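Secreted effector protein sseI (Salmonella enterica subsp. enterica serovar Typhimurium, PDB 4G29) is a secreted virulence effector whose papain-like catalytic domain probably acts as an enzyme of the cysteine protease superfamily. Local coordinates at residues A[66-71]-A[131-136]; A[74-79]-A[150-155]. One frame throughout, in Å; residues are numbered along the deposited sequence.

Contact 1. Residues A[66-71]-A[131-136]; sequences IFIWDK and KLIYYT
The ring of Tyr-134 leans over to strand 66-69 and fills the hollow between Phe-67 and Trp-69. With chi1 at 63°, its CG sits between the backbone N and the carbonyl carbon, which swings the ring toward the partner strand. On the CE1 flank, Phe-67 CB lies over one ring face near the rim, and Phe-67 CD2 is 3.9 Å from Tyr-134 CE1. On the CE2 flank the five-membered ring of Trp-69 meets it obliquely, planes at 33°, with Trp-69 CD1 3.7 Å from Tyr-134 CE2. Trp-69 NE1 donates to Tyr-134 OH at 3.0 Å, which satisfies the buried indole N-H and ties down the phenol. Leu-132 CD2 closes the row, 3.9 Å from Trp-69 CD1.

The other face repeats the fit with aliphatic groups. Ile-133 fills the gap between two isoleucines: its CG2 is 3.7 Å from Ile-66 CG2 and its CG1 4.0 Å from Ile-68 CG1. Lys-131 runs past Ile-68 to a salt bridge with Asp-70, modelled too short to trust in detail. Four backbone bonds join the antiparallel pairs Phe-67/Tyr-134 and Trp-69/Leu-132, in the antiparallel sheet of the papain-like domain.

Strand 78-87 flanks this pair on one side and strand 164-165 on the other; helix 117-126 packs against Ile-66 and Ile-133, while helix 170-176 packs against Leu-132.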
loop_
_atom_site.group_PDB
_atom_site.type_symbol
_atom_site.label_atom_id
_atom_site.label_comp_id
_atom_site.label_asym_id
_atom_site.label_seq_id
_atom_site.Cartn_x
_atom_site.Cartn_y
_atom_site.Cartn_z
ATOM N N ILE A 66 0.944 2.162 -5.606
ATOM C CA ILE A 66 0.874 0.774 -6.003
ATOM C C ILE A 66 -0.135 0.545 -7.155
ATOM O O ILE A 66 -1.245 1.168 -7.194
ATOM C CB ILE A 66 0.433 -0.110 -4.768
ATOM C CG1 ILE A 66 1.336 0.150 -3.571
ATOM C CG2 ILE A 66 0.247 -1.653 -5.082
ATOM C CD1 ILE A 66 0.597 0.039 -2.245
ATOM N N PHE A 67 0.246 -0.314 -8.114
ATOM C CA PHE A 67 -0.739 -0.846 -9.044
ATOM C C PHE A 67 -0.894 -2.363 -8.870
ATOM O O PHE A 67 0.090 -3.080 -8.590
ATOM C CB PHE A 67 -0.391 -0.594 -10.499
ATOM C CG PHE A 67 -0.659 0.826 -10.998
ATOM C CD1 PHE A 67 -1.813 1.575 -10.600
ATOM C CD2 PHE A 67 0.175 1.393 -11.971
ATOM C CE1 PHE A 67 -2.051 2.848 -11.103
ATOM C CE2 PHE A 67 -0.058 2.720 -12.443
ATOM C CZ PHE A 67 -1.207 3.398 -12.023
ATOM N N ILE A 68 -2.135 -2.816 -9.099
ATOM C CA ILE A 68 -2.496 -4.229 -9.106
ATOM C C ILE A 68 -3.167 -4.503 -10.441
ATOM O O ILE A 68 -4.201 -3.878 -10.772
ATOM C CB ILE A 68 -3.461 -4.574 -7.945
ATOM C CG1 ILE A 68 -2.798 -4.288 -6.595
ATOM C CG2 ILE A 68 -3.880 -6.058 -8.065
ATOM C CD1 ILE A 68 -3.791 -4.001 -5.439
ATOM N N TRP A 69 -2.534 -5.351 -11.251
ATOM C CA TRP A 69 -3.000 -5.631 -12.592
ATOM C C TRP A 69 -3.455 -7.061 -12.592
ATOM O O TRP A 69 -2.724 -7.943 -12.160
ATOM C CB TRP A 69 -1.870 -5.541 -13.618
ATOM C CG TRP A 69 -1.370 -4.168 -13.953
ATOM C CD1 TRP A 69 -0.344 -3.519 -13.362
ATOM C CD2 TRP A 69 -1.802 -3.344 -15.035
ATOM N NE1 TRP A 69 -0.122 -2.305 -13.967
ATOM C CE2 TRP A 69 -1.020 -2.154 -14.987
ATOM C CE3 TRP A 69 -2.832 -3.448 -15.978
ATOM C CZ2 TRP A 69 -1.181 -1.112 -15.908
ATOM C CZ3 TRP A 69 -2.989 -2.400 -16.892
ATOM C CH2 TRP A 69 -2.190 -1.255 -16.837
ATOM N N ASP A 70 -4.665 -7.286 -13.105
ATOM C CA ASP A 70 -5.247 -8.629 -13.243
ATOM C C ASP A 70 -4.897 -9.275 -14.568
ATOM O O ASP A 70 -4.729 -10.501 -14.659
ATOM C CB ASP A 70 -6.762 -8.531 -13.175
ATOM C CG ASP A 70 -7.269 -8.167 -11.803
ATOM O OD1 ASP A 70 -6.674 -8.613 -10.809
ATOM O OD2 ASP A 70 -8.299 -7.453 -11.724
ATOM N N LYS A 71 -4.808 -8.469 -15.619
ATOM C CA LYS A 71 -4.533 -8.978 -16.977
ATOM C C LYS A 71 -3.908 -7.879 -17.862
ATOM O O LYS A 71 -4.098 -6.706 -17.573
ATOM C CB LYS A 71 -5.838 -9.487 -17.611
ATOM C CG LYS A 71 -6.968 -8.488 -17.666
ATOM C CD LYS A 71 -8.225 -9.052 -18.321
ATOM C CE LYS A 71 -9.205 -7.920 -18.671
ATOM N NZ LYS A 71 -10.532 -8.385 -19.197
ATOM N N LYS A 131 -2.132 -11.938 -9.561
ATOM C CA LYS A 131 -2.116 -10.542 -9.962
ATOM C C LYS A 131 -0.685 -10.000 -9.930
ATOM O O LYS A 131 0.170 -10.460 -9.152
ATOM C CB LYS A 131 -3.007 -9.697 -9.052
ATOM C CG LYS A 131 -4.516 -10.055 -9.044
ATOM C CD LYS A 131 -5.233 -9.388 -7.852
ATOM C CE LYS A 131 -6.702 -9.841 -7.674
ATOM N NZ LYS A 131 -7.594 -9.117 -8.559
ATOM N N LEU A 132 -0.441 -9.038 -10.805
ATOM C CA LEU A 132 0.802 -8.330 -10.898
ATOM C C LEU A 132 0.714 -7.120 -10.026
ATOM O O LEU A 132 -0.171 -6.256 -10.213
ATOM C CB LEU A 132 1.061 -7.875 -12.316
ATOM C CG LEU A 132 2.248 -6.927 -12.548
ATOM C CD1 LEU A 132 3.621 -7.552 -12.203
ATOM C CD2 LEU A 132 2.269 -6.388 -14.005
ATOM N N ILE A 133 1.645 -7.049 -9.100
ATOM C CA ILE A 133 1.677 -5.945 -8.141
ATOM C C ILE A 133 3.062 -5.310 -8.148
ATOM O O ILE A 133 4.068 -6.003 -7.969
ATOM C CB ILE A 133 1.317 -6.407 -6.729
ATOM C CG1 ILE A 133 -0.029 -7.164 -6.728
ATOM C CG2 ILE A 133 1.320 -5.179 -5.769
ATOM C CD1 ILE A 133 -0.524 -7.572 -5.347
ATOM N N TYR A 134 3.093 -3.993 -8.334
ATOM C CA TYR A 134 4.336 -3.208 -8.218
ATOM C C TYR A 134 4.057 -1.824 -7.625
ATOM O O TYR A 134 2.922 -1.357 -7.657
ATOM C CB TYR A 134 5.054 -3.151 -9.577
ATOM C CG TYR A 134 4.350 -2.472 -10.693
ATOM C CD1 TYR A 134 4.199 -1.056 -10.724
ATOM C CD2 TYR A 134 3.807 -3.210 -11.721
ATOM C CE1 TYR A 134 3.573 -0.463 -11.784
ATOM C CE2 TYR A 134 3.192 -2.608 -12.788
ATOM C CZ TYR A 134 3.065 -1.264 -12.815
ATOM O OH TYR A 134 2.413 -0.701 -13.870
ATOM N N TYR A 135 5.125 -1.178 -7.198
ATOM C CA TYR A 135 5.056 0.100 -6.533
ATOM C C TYR A 135 6.265 0.984 -6.789
ATOM O O TYR A 135 7.346 0.539 -7.280
ATOM C CB TYR A 135 4.831 -0.141 -5.038
ATOM C CG TYR A 135 6.062 -0.642 -4.276
ATOM C CD1 TYR A 135 7.045 0.258 -3.868
ATOM C CD2 TYR A 135 6.206 -1.991 -3.942
ATOM C CE1 TYR A 135 8.130 -0.157 -3.159
ATOM C CE2 TYR A 135 7.310 -2.433 -3.262
ATOM C CZ TYR A 135 8.254 -1.527 -2.849
ATOM O OH TYR A 135 9.333 -2.042 -2.137
ATOM N N THR A 136 6.099 2.253 -6.389
ATOM C CA THR A 136 7.180 3.176 -6.354
ATOM C C THR A 136 6.961 4.033 -5.083
ATOM O O THR A 136 5.823 4.349 -4.769
ATOM C CB THR A 136 7.193 4.122 -7.596
ATOM O OG1 THR A 136 7.192 3.368 -8.806
ATOM C CG2 THR A 136 8.383 5.145 -7.542
#

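Contact 2. Residues A[74-79]-A[150-155]; sequences EEIPTN and ALPREL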
loop_
_atom_site.group_PDB
_atom_site.type_symbol
_atom_site.label_atom_id
_atom_site.label_comp_id
_atom_site.label_asym_id
_atom_site.label_seq_id
_atom_site.Cartn_x
_atom_site.Cartn_y
_atom_site.Cartn_z
ATOM N N GLU A 74 -6.248 -4.937 -19.260
ATOM C CA GLU A 74 -7.036 -4.136 -18.342
ATOM C C GLU A 74 -6.857 -2.691 -18.701
ATOM O O GLU A 74 -5.748 -2.254 -18.901
ATOM C CB GLU A 74 -6.506 -4.360 -16.940
ATOM C CG GLU A 74 -7.343 -3.794 -15.875
ATOM C CD GLU A 74 -6.943 -4.338 -14.521
ATOM O OE1 GLU A 74 -5.839 -4.938 -14.408
ATOM O OE2 GLU A 74 -7.740 -4.155 -13.583
ATOM N N GLU A 75 -7.949 -1.948 -18.786
ATOM C CA GLU A 75 -7.865 -0.564 -19.234
ATOM C C GLU A 75 -7.347 0.400 -18.185
ATOM O O GLU A 75 -6.643 1.345 -18.525
ATOM C CB GLU A 75 -9.239 -0.112 -19.740
ATOM C CG GLU A 75 -9.661 -0.801 -21.053
ATOM C CD GLU A 75 -10.847 -0.114 -21.691
ATOM O OE1 GLU A 75 -10.711 1.060 -22.131
ATOM O OE2 GLU A 75 -11.932 -0.731 -21.710
ATOM N N ILE A 76 -7.731 0.184 -16.922
ATOM C CA ILE A 76 -7.298 0.999 -15.804
ATOM C C ILE A 76 -6.907 0.046 -14.672
ATOM O O ILE A 76 -7.773 -0.654 -14.115
ATOM C CB ILE A 76 -8.390 2.008 -15.292
ATOM C CG1 ILE A 76 -8.888 2.887 -16.440
ATOM C CG2 ILE A 76 -7.799 2.852 -14.106
ATOM C CD1 ILE A 76 -10.010 3.958 -16.070
ATOM N N PRO A 77 -5.628 0.026 -14.306
ATOM C CA PRO A 77 -5.264 -0.872 -13.221
ATOM C C PRO A 77 -5.846 -0.405 -11.894
ATOM O O PRO A 77 -6.299 0.716 -11.759
ATOM C CB PRO A 77 -3.740 -0.693 -13.140
ATOM C CG PRO A 77 -3.494 0.727 -13.571
ATOM C CD PRO A 77 -4.463 0.804 -14.768
ATOM N N THR A 78 -5.914 -1.308 -10.940
ATOM C CA THR A 78 -6.317 -0.934 -9.588
ATOM C C THR A 78 -5.150 -0.258 -8.884
ATOM O O THR A 78 -4.019 -0.757 -8.931
ATOM C CB THR A 78 -6.759 -2.139 -8.863
ATOM O OG1 THR A 78 -7.894 -2.698 -9.534
ATOM C CG2 THR A 78 -7.084 -1.798 -7.368
ATOM N N ASN A 79 -5.425 0.859 -8.239
ATOM C CA ASN A 79 -4.381 1.559 -7.499
ATOM C C ASN A 79 -4.557 1.380 -5.998
ATOM O O ASN A 79 -5.638 0.957 -5.482
ATOM C CB ASN A 79 -4.191 3.005 -7.975
ATOM C CG ASN A 79 -5.350 3.914 -7.603
ATOM O OD1 ASN A 79 -6.327 3.439 -7.003
ATOM N ND2 ASN A 79 -5.254 5.229 -7.918
ATOM N N ALA A 150 -5.851 6.895 -11.645
ATOM C CA ALA A 150 -6.929 6.011 -12.087
ATOM C C ALA A 150 -7.422 6.383 -13.474
ATOM O O ALA A 150 -8.604 6.258 -13.757
ATOM C CB ALA A 150 -8.077 6.046 -11.088
ATOM N N LEU A 151 -6.506 6.814 -14.333
ATOM C CA LEU A 151 -6.822 7.055 -15.713
ATOM C C LEU A 151 -6.275 5.938 -16.600
ATOM O O LEU A 151 -5.393 5.194 -16.149
ATOM C CB LEU A 151 -6.292 8.431 -16.138
ATOM C CG LEU A 151 -6.836 9.629 -15.342
ATOM C CD1 LEU A 151 -6.192 10.874 -15.891
ATOM C CD2 LEU A 151 -8.357 9.686 -15.447
ATOM N N PRO A 152 -6.768 5.833 -17.854
ATOM C CA PRO A 152 -6.352 4.710 -18.709
ATOM C C PRO A 152 -4.839 4.662 -18.945
ATOM O O PRO A 152 -4.144 5.716 -19.106
ATOM C CB PRO A 152 -7.122 4.936 -20.012
ATOM C CG PRO A 152 -8.218 5.879 -19.664
ATOM C CD PRO A 152 -7.764 6.687 -18.529
ATOM N N ARG A 153 -4.341 3.423 -18.956
ATOM C CA ARG A 153 -2.948 3.136 -19.085
ATOM C C ARG A 153 -2.785 1.828 -19.839
ATOM O O ARG A 153 -3.474 0.891 -19.546
ATOM C CB ARG A 153 -2.447 2.950 -17.640
ATOM C CG ARG A 153 -1.097 2.938 -17.465
ATOM C CD ARG A 153 -0.754 3.024 -16.002
ATOM N NE ARG A 153 -1.147 4.245 -15.327
ATOM C CZ ARG A 153 -0.317 5.217 -14.911
ATOM N NH1 ARG A 153 0.992 5.139 -15.129
ATOM N NH2 ARG A 153 -0.822 6.267 -14.247
ATOM N N GLU A 154 -1.820 1.734 -20.731
ATOM C CA GLU A 154 -1.556 0.471 -21.421
ATOM C C GLU A 154 -0.306 -0.192 -20.820
ATOM O O GLU A 154 0.772 0.389 -20.842
ATOM C CB GLU A 154 -1.362 0.756 -22.884
ATOM C CG GLU A 154 -1.105 -0.498 -23.716
ATOM C CD GLU A 154 -0.678 -0.169 -25.133
ATOM O OE1 GLU A 154 0.286 0.622 -25.265
ATOM O OE2 GLU A 154 -1.269 -0.736 -26.081
ATOM N N LEU A 155 -0.471 -1.394 -20.266
ATOM C CA LEU A 155 0.597 -2.050 -19.493
ATOM C C LEU A 155 1.838 -2.218 -20.392
ATOM O O LEU A 155 2.969 -1.905 -20.011
ATOM C CB LEU A 155 0.115 -3.396 -18.936
ATOM C CG LEU A 155 1.171 -4.247 -18.246
ATOM C CD1 LEU A 155 1.796 -3.514 -17.051
ATOM C CD2 LEU A 155 0.527 -5.564 -17.814
HETATM O O HOH W 1 -3.337 -2.415 -20.492
#
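The loop that joins strands 61-69 and 78-87 in the antiparallel sheet of the papain-like domain meets here the long loop that follows helix 141-147. One direct backbone hydrogen bond ties them: Arg-153 N donates to Glu-75 O at 3.1 Å, nearly straight at 167°, and arrives almost head-on to the carbonyl. The same oxygen also takes a CA-H contact from Pro-152 CA at 3.4 Å.

Beside this bond Ile-76 lies against the backbone of 150-152. Both its methyls reach one carbonyl, CG2 being 3.5 Å and CD1 3.6 Å from Ala-150 O, while Ile-76 CG1 rests 3.9 Å from Pro-152 CA. Most of the fit is thus aliphatic carbon on main chain, with looser touches on Ala-150 CB and the Pro-152 ring. Deeper in, Pro-77 CD is 4.1 Å from Arg-153 CB, the two side chains crossing at about a right angle. Arg-153 leaves with CG anti to its own nitrogen (chi1 -167°), then bends at chi3 (-64°); its guanidinium forms salt bridges with Glu-158 and Asp-149, so both ends of the residue are held.

A bridging water extends the junction: it lies 2.9 Å from Glu-74 O and accepts from Leu-155 N at 3.1 Å. Asn-79 brushes Ala-150, but its ND2 is bound to Tyr-148 O.

Strand 61-69 packs against both segments, with Phe-67 against Pro-77 and Arg-153, and Trp-69 against Pro-77 and Glu-74; Thr-78 pairs with Ile-68 where strand 78-87 begins.

How the contacts relate
Contact 1 belongs to the buried sheet, whereas contact 2 lies mostly at the surface, with centres about 10 Å apart. They share the hairpin of strands 61-69 and 78-87: Ile-68 N probably bonds to Thr-78 O at 2.8 Å. Phe-67 and Trp-69, which hold Tyr-134 in contact 1, also pack against contact 2, with Phe-67 CZ 3.4 Å from Arg-153 NE. Regular strand pairing and interlocked side chains dominate contact 1; contact 2 relies on one backbone bond, a bridging water and an isoleucine laid on main chain. Ile-66 touches a possible Cys-His-Asp triad (Cys-42, His-80, Asp-95), while Asn-79 comes near it without touching.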